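PDB 3PE7: oligogalacturonate lyase, which cleaves oligogalacturonides, short fragments of pectin, by beta-elimination in the cytoplasm, using a seven-bladed beta-propeller that carries a manganese ion. Local coordinates for residues 267-270 against 275-278; 230-233 against 237-240; 243-246 against 251-254; 194-199 against 270-275. All coordinates share one frame; numbering follows the deposited sequence.

All four contacts involve one propeller blade, made of strands 238-245, 252-258, 264-269 and 276-285. Interactions 3 and 1 are its first and last hairpins, centres about 9 Å apart, joined where Ala-269 N meets Leu-252 O at 2.8 Å. Interaction 2 leads into the blade from strand 229-230 of the preceding one; Lys-232 NZ of interaction 2 lies 2.9 Å from Tyr-254 OH of interaction 3. Interaction 4 ties the preceding blade to the calcium-binding turn of interaction 1, the two sharing Asp-270 and Glu-275, while Trp-245 NE1 reaches Ile-194 O at 3.0 Å. The manganese ion lies about 12 Å from the side chain of Phe-244.

Interaction 1: residues 267-270 against 275-278; sequences YSAD and ENRQ. With CA (calcium ion), chain D.
The closing hairpin of a propeller blade, strands 264-269 and 276-285, brings Tyr-267, Ser-268 and Ala-269 against Gln-278, Arg-277 and Asn-276. Ser-268 and Arg-277 form the antiparallel hydrogen-bonded pair: Ser-268 N donates to Arg-277 O at 2.9 Å and Arg-277 N to Ser-268 O at 2.8 Å, the latter bond nearly straight at 167°. Beyond the regular strands, Asp-270 N still reaches Glu-275 O at 3.1 Å, which draws the start of the turn together. Tyr-267 and Gln-278 are a non-hydrogen-bonded pair with side chains on the same face as Ala-269 and Asn-276. The Tyr-267 ring leans across to its partner, and Gln-278 CB makes a CH-pi contact over one face, 3.8 Å from the ring centroid. With CG anti to the backbone N (chi1 -176°), the extended Gln-278 chain runs across that face of the phenol and leaves OE1 3.1 Å from Tyr-267 OH; ring and amide planes stand 74° apart. Arg-277, on the face of Ser-268, is drawn to Glu-275 of its own segment by charge alone, the oxygen lying well out of the guanidinium plane. Asp-270 chelates calcium through OD1 at 2.4 Å and OD2 at 2.8 Å, and Glu-272 completes the protein ligands. The whole is an antiparallel beta hairpin whose connecting turn carries a calcium site, here on the last two strands of a beta-propeller blade.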
loop_
_atom_site.group_PDB
_atom_site.type_symbol
_atom_site.label_atom_id
_atom_site.label_comp_id
_atom_site.label_asym_id
_atom_site.label_seq_id
_atom_site.Cartn_x
_atom_site.Cartn_y
_atom_site.Cartn_z
ATOM N N TYR A 267 1.520 0.370 17.823
ATOM C CA TYR A 267 1.674 1.655 18.506
ATOM C C TYR A 267 0.967 2.733 17.708
ATOM O O TYR A 267 0.751 2.591 16.501
ATOM C CB TYR A 267 3.155 2.037 18.587
ATOM C CG TYR A 267 3.892 1.525 19.805
ATOM C CD1 TYR A 267 4.239 2.383 20.850
ATOM C CD2 TYR A 267 4.231 0.179 19.919
ATOM C CE1 TYR A 267 4.929 1.911 21.975
ATOM C CE2 TYR A 267 4.920 -0.296 21.044
ATOM C CZ TYR A 267 5.257 0.576 22.056
ATOM O OH TYR A 267 5.921 0.093 23.166
ATOM N N SER A 268 0.599 3.812 18.389
ATOM C CA SER A 268 0.021 4.975 17.739
ATOM C C SER A 268 0.851 6.174 18.151
ATOM O O SER A 268 1.333 6.216 19.290
ATOM C CB SER A 268 -1.408 5.164 18.249
ATOM O OG SER A 268 -2.142 5.911 17.311
ATOM N N ALA A 269 1.028 7.135 17.244
ATOM C CA ALA A 269 1.667 8.406 17.594
ATOM C C ALA A 269 0.728 9.545 17.234
ATOM O O ALA A 269 0.201 9.564 16.132
ATOM C CB ALA A 269 2.963 8.572 16.832
ATOM N N ASP A 270 0.514 10.481 18.161
ATOM C CA ASP A 270 -0.258 11.681 17.836
ATOM C C ASP A 270 0.651 12.663 17.109
ATOM O O ASP A 270 1.712 12.989 17.599
ATOM C CB ASP A 270 -0.801 12.347 19.089
ATOM C CG ASP A 270 -1.762 13.479 18.765
ATOM O OD1 ASP A 270 -2.929 13.175 18.451
ATOM O OD2 ASP A 270 -1.353 14.656 18.781
ATOM N N GLU A 275 3.271 12.088 21.322
ATOM C CA GLU A 275 3.127 10.984 22.266
ATOM C C GLU A 275 2.942 9.695 21.504
ATOM O O GLU A 275 2.041 9.594 20.670
ATOM C CB GLU A 275 1.925 11.182 23.183
ATOM C CG GLU A 275 1.760 10.069 24.237
ATOM C CD GLU A 275 0.657 10.358 25.239
ATOM O OE1 GLU A 275 -0.272 11.136 24.911
ATOM O OE2 GLU A 275 0.724 9.825 26.361
ATOM N N ASN A 276 3.801 8.723 21.800
ATOM C CA ASN A 276 3.679 7.381 21.250
ATOM C C ASN A 276 3.111 6.442 22.308
ATOM O O ASN A 276 3.615 6.396 23.446
ATOM C CB ASN A 276 5.051 6.869 20.780
ATOM C CG ASN A 276 5.579 7.615 19.566
ATOM O OD1 ASN A 276 5.839 8.826 19.609
ATOM N ND2 ASN A 276 5.756 6.894 18.480
ATOM N N ARG A 277 2.052 5.716 21.951
ATOM C CA ARG A 277 1.380 4.818 22.893
ATOM C C ARG A 277 1.265 3.399 22.348
ATOM O O ARG A 277 0.930 3.203 21.182
ATOM C CB ARG A 277 -0.017 5.364 23.215
ATOM C CG ARG A 277 0.026 6.619 24.072
ATOM C CD ARG A 277 -1.332 6.835 24.729
ATOM N NE ARG A 277 -2.053 7.941 24.114
ATOM C CZ ARG A 277 -2.512 8.989 24.795
ATOM N NH1 ARG A 277 -2.337 9.065 26.114
ATOM N NH2 ARG A 277 -3.152 9.962 24.162
ATOM N N GLN A 278 1.548 2.419 23.206
ATOM C CA GLN A 278 1.381 1.010 22.869
ATOM C C GLN A 278 -0.096 0.643 22.961
ATOM O O GLN A 278 -0.733 0.821 24.010
ATOM C CB GLN A 278 2.202 0.131 23.819
ATOM C CG GLN A 278 2.153 -1.337 23.481
ATOM C CD GLN A 278 2.965 -2.182 24.447
ATOM O OE1 GLN A 278 4.183 -2.071 24.512
ATOM N NE2 GLN A 278 2.290 -3.039 25.182
HETATM CA CA CA D . -3.899 15.260 17.885
#

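Interaction 2: residues 230-233 against 237-240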
loop_
_atom_site.group_PDB
_atom_site.type_symbol
_atom_site.label_atom_id
_atom_site.label_comp_id
_atom_site.label_asym_id
_atom_site.label_seq_id
_atom_site.Cartn_x
_atom_site.Cartn_y
_atom_site.Cartn_z
ATOM N N LYS A 230 11.730 13.611 14.093
ATOM C CA LYS A 230 11.393 12.199 14.197
ATOM C C LYS A 230 10.099 11.991 14.972
ATOM O O LYS A 230 9.775 12.739 15.909
ATOM C CB LYS A 230 12.545 11.367 14.776
ATOM C CG LYS A 230 13.093 11.779 16.098
ATOM C CD LYS A 230 14.259 10.855 16.516
ATOM C CE LYS A 230 15.412 10.874 15.538
ATOM N NZ LYS A 230 16.618 10.216 16.142
ATOM N N VAL A 231 9.356 10.970 14.563
ATOM C CA VAL A 231 8.117 10.581 15.244
ATOM C C VAL A 231 8.433 10.074 16.653
ATOM O O VAL A 231 7.717 10.377 17.618
ATOM C CB VAL A 231 7.361 9.524 14.391
ATOM C CG1 VAL A 231 6.225 8.856 15.193
ATOM C CG2 VAL A 231 6.835 10.164 13.112
ATOM N N LYS A 232 9.523 9.325 16.780
ATOM C CA LYS A 232 9.986 8.888 18.093
ATOM C C LYS A 232 11.487 8.648 18.079
ATOM O O LYS A 232 12.083 8.470 17.013
ATOM C CB LYS A 232 9.252 7.621 18.548
ATOM C CG LYS A 232 9.803 6.319 17.968
ATOM C CD LYS A 232 8.959 5.128 18.357
ATOM C CE LYS A 232 9.056 4.826 19.851
ATOM N NZ LYS A 232 8.180 3.641 20.204
ATOM N N THR A 233 12.080 8.664 19.268
ATOM C CA THR A 233 13.414 8.129 19.462
ATOM C C THR A 233 13.266 6.638 19.768
ATOM O O THR A 233 12.561 6.253 20.709
ATOM C CB THR A 233 14.138 8.840 20.606
ATOM O OG1 THR A 233 14.227 10.234 20.295
ATOM C CG2 THR A 233 15.544 8.272 20.787
ATOM N N GLY A 237 17.594 -1.366 21.025
ATOM C CA GLY A 237 17.128 -2.606 20.391
ATOM C C GLY A 237 15.776 -2.538 19.681
ATOM O O GLY A 237 15.275 -3.566 19.228
ATOM N N GLU A 238 15.191 -1.341 19.587
ATOM C CA GLU A 238 13.831 -1.174 19.018
ATOM C C GLU A 238 13.868 -0.961 17.515
ATOM O O GLU A 238 14.648 -0.132 17.006
ATOM C CB GLU A 238 13.075 -0.022 19.684
ATOM C CG GLU A 238 11.638 0.156 19.128
ATOM C CD GLU A 238 10.847 1.302 19.745
ATOM O OE1 GLU A 238 9.608 1.306 19.545
ATOM O OE2 GLU A 238 11.437 2.186 20.407
ATOM N N SER A 239 13.019 -1.724 16.822
ATOM C CA SER A 239 12.758 -1.560 15.395
ATOM C C SER A 239 11.324 -1.058 15.263
ATOM O O SER A 239 10.466 -1.434 16.069
ATOM C CB SER A 239 12.883 -2.902 14.659
ATOM O OG SER A 239 14.236 -3.354 14.627
ATOM N N CYS A 240 11.094 -0.187 14.288
ATOM C CA CYS A 240 9.772 0.358 13.994
ATOM C C CYS A 240 9.517 0.225 12.491
ATOM O O CYS A 240 10.378 0.561 11.673
ATOM C CB CYS A 240 9.688 1.828 14.404
ATOM S SG CYS A 240 10.056 2.143 16.138
HETATM O O HOH W 1 10.150 2.832 22.574
#
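Lys-232 and Glu-238 meet through contrasting torsions: Lys-232 sets CG between its own N and carbonyl carbon (chi1 82°) and bends at chi3 (-68°), whereas Glu-238 is extended, with CG anti to the backbone N. The two chains approach from opposite directions, the CA atoms of Lys-232 and Glu-238 10.8 Å apart. Lys-232 NZ donates to Glu-238 OE1 at 2.8 Å, a hydrogen-bonded salt bridge that uses the syn lone pair of the oxygen. A water spans the same pair, accepting from Lys-232 NZ at 3.2 Å and donating to Glu-238 OE2 at 2.6 Å, so the ammonium holds one oxygen directly and the other through the water. Ser-256 OG also bonds to OE1, and Ala-235 N to OE2, which should limit rotation of the carboxylate. Alongside, the aliphatic part of Lys-232 rests on Cys-240, CD lying 3.9 Å from SG. The ammonium has further partners in Tyr-254 OH and, by a cation-pi contact, the ring of Tyr-267. The contact thus spans the short link between strand 229-230, at the edge of one blade, and strand 238-245, the first of the next, whose strands 252-258 and 264-269 supply those two tyrosines.

Interaction 3: residues 243-246 against 251-254; sequences EFWV and ALVY
Strands 238-245 and 252-258 run antiparallel, the short segments at 152°, with Phe-244 N donating to Val-253 O at 2.9 Å and Val-253 N to Phe-244 O at 2.8 Å; Val-246 N to Ala-251 O, 3.0 Å, extends the pattern past the end of the first strand. Phe-244 and Val-253, the hydrogen-bonded pair, lie side by side on one face of the sheet. Phe-244 takes chi1 68°, placing CG between N and the carbonyl carbon; this turns one ring face to Val-253, whose CB makes a CH-pi contact 4.0 Å from the centroid while Val-253 CG1 touches Phe-244 CE2 at 3.5 Å. Val-253 CG2 meets Val-246 CG2 at 3.6 Å, so Val-253 touches Phe-244 with one methyl and Val-246 with the other. On the other face Leu-252 inserts CD1 over the six-membered ring of Trp-245, 3.8 Å from its centroid and only 16° off the normal. The indole edge, at CE3, meets Ala-251 O at 3.4 Å near the ring plane. Polar ends are satisfied from elsewhere: Trp-245 NE1 by Ile-194 O, and the Glu-243 carboxylate by Arg-217 and His-192. This hairpin is the buried start of the blade: Phe-244 packs on strand 287-290 of the following blade, Trp-245 and Leu-252 on strand 218-222 of the preceding one, and Val-253 on strand 264-269 alongside.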
loop_
_atom_site.group_PDB
_atom_site.type_symbol
_atom_site.label_atom_id
_atom_site.label_comp_id
_atom_site.label_asym_id
_atom_site.label_seq_id
_atom_site.Cartn_x
_atom_site.Cartn_y
_atom_site.Cartn_z
ATOM N N GLU A 243 4.632 1.584 9.101
ATOM C CA GLU A 243 3.937 2.833 9.436
ATOM C C GLU A 243 2.890 3.191 8.377
ATOM O O GLU A 243 3.072 2.957 7.175
ATOM C CB GLU A 243 4.917 4.003 9.683
ATOM C CG GLU A 243 5.543 4.625 8.418
ATOM C CD GLU A 243 6.695 3.805 7.848
ATOM O OE1 GLU A 243 7.157 2.840 8.520
ATOM O OE2 GLU A 243 7.140 4.129 6.712
ATOM N N PHE A 244 1.765 3.718 8.848
ATOM C CA PHE A 244 0.721 4.218 7.963
ATOM C C PHE A 244 -0.112 5.261 8.707
ATOM O O PHE A 244 -0.141 5.274 9.944
ATOM C CB PHE A 244 -0.180 3.099 7.403
ATOM C CG PHE A 244 -1.050 2.422 8.430
ATOM C CD1 PHE A 244 -2.407 2.768 8.558
ATOM C CD2 PHE A 244 -0.530 1.438 9.268
ATOM C CE1 PHE A 244 -3.222 2.128 9.509
ATOM C CE2 PHE A 244 -1.326 0.786 10.201
ATOM C CZ PHE A 244 -2.684 1.130 10.325
ATOM N N TRP A 245 -0.749 6.149 7.950
ATOM C CA TRP A 245 -1.735 7.069 8.505
ATOM C C TRP A 245 -3.077 6.363 8.671
ATOM O O TRP A 245 -3.577 5.743 7.727
ATOM C CB TRP A 245 -1.965 8.270 7.570
ATOM C CG TRP A 245 -0.837 9.295 7.545
ATOM C CD1 TRP A 245 -0.020 9.595 6.471
ATOM C CD2 TRP A 245 -0.412 10.130 8.618
ATOM N NE1 TRP A 245 0.875 10.587 6.822
ATOM C CE2 TRP A 245 0.668 10.917 8.139
ATOM C CE3 TRP A 245 -0.844 10.302 9.942
ATOM C CZ2 TRP A 245 1.310 11.872 8.934
ATOM C CZ3 TRP A 245 -0.201 11.254 10.745
ATOM C CH2 TRP A 245 0.877 12.015 10.237
ATOM N N VAL A 246 -3.683 6.482 9.852
ATOM C CA VAL A 246 -5.128 6.181 9.937
ATOM C C VAL A 246 -5.795 7.078 8.887
ATOM O O VAL A 246 -5.436 8.248 8.768
ATOM C CB VAL A 246 -5.701 6.472 11.341
ATOM C CG1 VAL A 246 -7.164 5.991 11.449
ATOM C CG2 VAL A 246 -4.863 5.780 12.411
ATOM N N ALA A 251 -3.958 9.840 13.557
ATOM C CA ALA A 251 -2.736 9.279 14.141
ATOM C C ALA A 251 -1.903 8.582 13.070
ATOM O O ALA A 251 -2.448 8.177 12.020
ATOM C CB ALA A 251 -3.081 8.292 15.249
ATOM N N LEU A 252 -0.601 8.454 13.353
ATOM C CA LEU A 252 0.293 7.567 12.616
ATOM C C LEU A 252 0.422 6.272 13.417
ATOM O O LEU A 252 0.712 6.300 14.609
ATOM C CB LEU A 252 1.661 8.229 12.400
ATOM C CG LEU A 252 2.613 7.590 11.378
ATOM C CD1 LEU A 252 2.132 7.827 9.941
ATOM C CD2 LEU A 252 4.002 8.126 11.594
ATOM N N VAL A 253 0.163 5.143 12.764
ATOM C CA VAL A 253 0.200 3.825 13.413
ATOM C C VAL A 253 1.412 3.082 12.876
ATOM O O VAL A 253 1.796 3.270 11.727
ATOM C CB VAL A 253 -1.119 3.044 13.155
ATOM C CG1 VAL A 253 -1.050 1.577 13.633
ATOM C CG2 VAL A 253 -2.300 3.767 13.821
ATOM N N TYR A 254 2.025 2.261 13.723
ATOM C CA TYR A 254 3.192 1.484 13.304
ATOM C C TYR A 254 3.368 0.267 14.192
ATOM O O TYR A 254 2.682 0.106 15.204
ATOM C CB TYR A 254 4.474 2.352 13.317
ATOM C CG TYR A 254 4.852 2.868 14.692
ATOM C CD1 TYR A 254 4.287 4.054 15.200
ATOM C CD2 TYR A 254 5.770 2.168 15.490
ATOM C CE1 TYR A 254 4.639 4.525 16.482
ATOM C CE2 TYR A 254 6.127 2.635 16.755
ATOM C CZ TYR A 254 5.561 3.810 17.239
ATOM O OH TYR A 254 5.918 4.236 18.513
#

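Interaction 4: residues 194-199 against 270-275. With CA (calcium ion), chain D.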
loop_
_atom_site.group_PDB
_atom_site.type_symbol
_atom_site.label_atom_id
_atom_site.label_comp_id
_atom_site.label_asym_id
_atom_site.label_seq_id
_atom_site.Cartn_x
_atom_site.Cartn_y
_atom_site.Cartn_z
ATOM N N ILE A 194 4.131 10.188 2.684
ATOM C CA ILE A 194 2.679 10.075 2.720
ATOM C C ILE A 194 2.110 11.360 3.339
ATOM O O ILE A 194 2.425 11.684 4.492
ATOM C CB ILE A 194 2.221 8.806 3.511
ATOM C CG1 ILE A 194 3.091 8.584 4.754
ATOM C CG2 ILE A 194 2.224 7.534 2.579
ATOM C CD1 ILE A 194 2.675 7.439 5.707
ATOM N N TYR A 195 1.313 12.090 2.564
ATOM C CA TYR A 195 0.545 13.240 3.098
ATOM C C TYR A 195 -0.332 12.762 4.265
ATOM O O TYR A 195 -0.965 11.714 4.166
ATOM C CB TYR A 195 -0.376 13.830 2.023
ATOM C CG TYR A 195 0.182 15.021 1.273
ATOM C CD1 TYR A 195 0.418 14.956 -0.107
ATOM C CD2 TYR A 195 0.433 16.228 1.935
ATOM C CE1 TYR A 195 0.924 16.068 -0.803
ATOM C CE2 TYR A 195 0.929 17.319 1.266
ATOM C CZ TYR A 195 1.169 17.240 -0.102
ATOM O OH TYR A 195 1.646 18.342 -0.754
ATOM N N ARG A 196 -0.388 13.537 5.350
ATOM C CA ARG A 196 -1.370 13.277 6.404
ATOM C C ARG A 196 -2.762 13.563 5.835
ATOM O O ARG A 196 -2.998 14.657 5.319
ATOM C CB ARG A 196 -1.125 14.184 7.610
ATOM C CG ARG A 196 -2.128 13.937 8.756
ATOM C CD ARG A 196 -1.769 14.792 9.981
ATOM N NE ARG A 196 -2.685 14.560 11.108
ATOM C CZ ARG A 196 -2.766 15.374 12.164
ATOM N NH1 ARG A 196 -3.585 15.096 13.168
ATOM N NH2 ARG A 196 -2.017 16.478 12.212
ATOM N N PRO A 197 -3.690 12.579 5.909
ATOM C CA PRO A 197 -5.042 12.872 5.447
ATOM C C PRO A 197 -5.609 14.131 6.128
ATOM O O PRO A 197 -5.498 14.276 7.349
ATOM C CB PRO A 197 -5.832 11.629 5.864
ATOM C CG PRO A 197 -4.839 10.517 5.826
ATOM C CD PRO A 197 -3.550 11.170 6.323
ATOM N N TYR A 198 -6.187 15.021 5.320
ATOM C CA TYR A 198 -6.855 16.270 5.782
ATOM C C TYR A 198 -5.929 17.283 6.434
ATOM O O TYR A 198 -6.394 18.248 7.075
ATOM C CB TYR A 198 -8.077 15.940 6.679
ATOM C CG TYR A 198 -8.929 14.858 6.053
ATOM C CD1 TYR A 198 -9.724 15.126 4.946
ATOM C CD2 TYR A 198 -8.883 13.548 6.526
ATOM C CE1 TYR A 198 -10.477 14.122 4.351
ATOM C CE2 TYR A 198 -9.616 12.541 5.937
ATOM C CZ TYR A 198 -10.407 12.822 4.856
ATOM O OH TYR A 198 -11.154 11.820 4.278
ATOM N N ASP A 199 -4.617 17.082 6.273
ATOM C CA ASP A 199 -3.619 18.041 6.777
ATOM C C ASP A 199 -2.417 18.104 5.825
ATOM O O ASP A 199 -1.402 17.447 6.041
ATOM C CB ASP A 199 -3.186 17.676 8.204
ATOM C CG ASP A 199 -2.099 18.594 8.759
ATOM O OD1 ASP A 199 -1.992 19.755 8.300
ATOM O OD2 ASP A 199 -1.363 18.156 9.674
ATOM N N ASP A 270 0.514 10.481 18.161
ATOM C CA ASP A 270 -0.258 11.681 17.836
ATOM C C ASP A 270 0.651 12.663 17.109
ATOM O O ASP A 270 1.712 12.989 17.599
ATOM C CB ASP A 270 -0.801 12.347 19.089
ATOM C CG ASP A 270 -1.762 13.479 18.765
ATOM O OD1 ASP A 270 -2.929 13.175 18.451
ATOM O OD2 ASP A 270 -1.353 14.656 18.781
ATOM N N PRO A 271 0.215 13.156 15.944
ATOM C CA PRO A 271 1.087 13.995 15.130
ATOM C C PRO A 271 1.435 15.344 15.775
ATOM O O PRO A 271 2.545 15.873 15.570
ATOM C CB PRO A 271 0.287 14.163 13.830
ATOM C CG PRO A 271 -0.616 13.041 13.810
ATOM C CD PRO A 271 -1.012 12.790 15.225
ATOM N N GLU A 272 0.533 15.876 16.599
ATOM C CA GLU A 272 0.768 17.185 17.230
ATOM C C GLU A 272 1.607 17.060 18.507
ATOM O O GLU A 272 2.573 17.795 18.744
ATOM C CB GLU A 272 -0.560 17.899 17.531
ATOM C CG GLU A 272 -1.342 18.348 16.304
ATOM C CD GLU A 272 -2.217 17.232 15.701
ATOM O OE1 GLU A 272 -2.757 17.445 14.590
ATOM O OE2 GLU A 272 -2.404 16.171 16.339
ATOM N N THR A 273 1.239 16.086 19.319
ATOM C CA THR A 273 1.799 15.872 20.618
ATOM C C THR A 273 3.109 15.036 20.564
ATOM O O THR A 273 3.991 15.139 21.446
ATOM C CB THR A 273 0.661 15.140 21.358
ATOM O OG1 THR A 273 -0.097 16.072 22.163
ATOM C CG2 THR A 273 1.098 13.992 22.101
ATOM N N LEU A 274 3.210 14.208 19.524
ATOM C CA LEU A 274 4.268 13.180 19.386
ATOM C C LEU A 274 4.343 12.176 20.538
ATOM O O LEU A 274 5.353 11.471 20.708
ATOM C CB LEU A 274 5.639 13.806 19.072
ATOM C CG LEU A 274 5.746 14.554 17.738
ATOM C CD1 LEU A 274 7.166 15.061 17.556
ATOM C CD2 LEU A 274 5.338 13.698 16.538
ATOM N N GLU A 275 3.271 12.088 21.322
ATOM C CA GLU A 275 3.127 10.984 22.266
ATOM C C GLU A 275 2.942 9.695 21.504
ATOM O O GLU A 275 2.041 9.594 20.670
ATOM C CB GLU A 275 1.925 11.182 23.183
ATOM C CG GLU A 275 1.760 10.069 24.237
ATOM C CD GLU A 275 0.657 10.358 25.239
ATOM O OE1 GLU A 275 -0.272 11.136 24.911
ATOM O OE2 GLU A 275 0.724 9.825 26.361
HETATM CA CA CA D . -3.899 15.260 17.885
#
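Arg-196 crosses both Pro-271 and Glu-272 at about a right angle, offering a face of its guanidinium to the first and its edge to the second. The chain, extended with CG anti to the backbone N (chi1 -179°), carries the charged group straight to the turn. Pro-271 CG sits over the guanidinium centre, 3.6 Å from Arg-196 CZ. At the edge, Glu-272 OE1 lies in the guanidinium plane and is gripped end-on by two nitrogens, Arg-196 NH2 at 2.7 Å and NH1 at 2.9 Å. The two planes are 54° apart, so NH2 arrives from above the carboxylate while NH1 meets OE1 on the syn side, somewhat out of the carboxylate plane. Glu-272, bent at chi2 (84°), gives OE1 to the arginine and OE2 to calcium, at 2.3 Å; both would stabilise its charge. Arg-196 NH2 also bonds to Asp-199 OD2, 3.1 Å away, and NE to Gly-249 O. Asp-270 OD2 accepts from Thr-273 N at 3.0 Å, an Asx motif within the metal-binding loop. The contact joins Arg-196, on strand 190-196 of the preceding blade, to the loop between strands 264-269 and 276-285, with Trp-245 of strand 238-245 touching both Arg-196 and Pro-271.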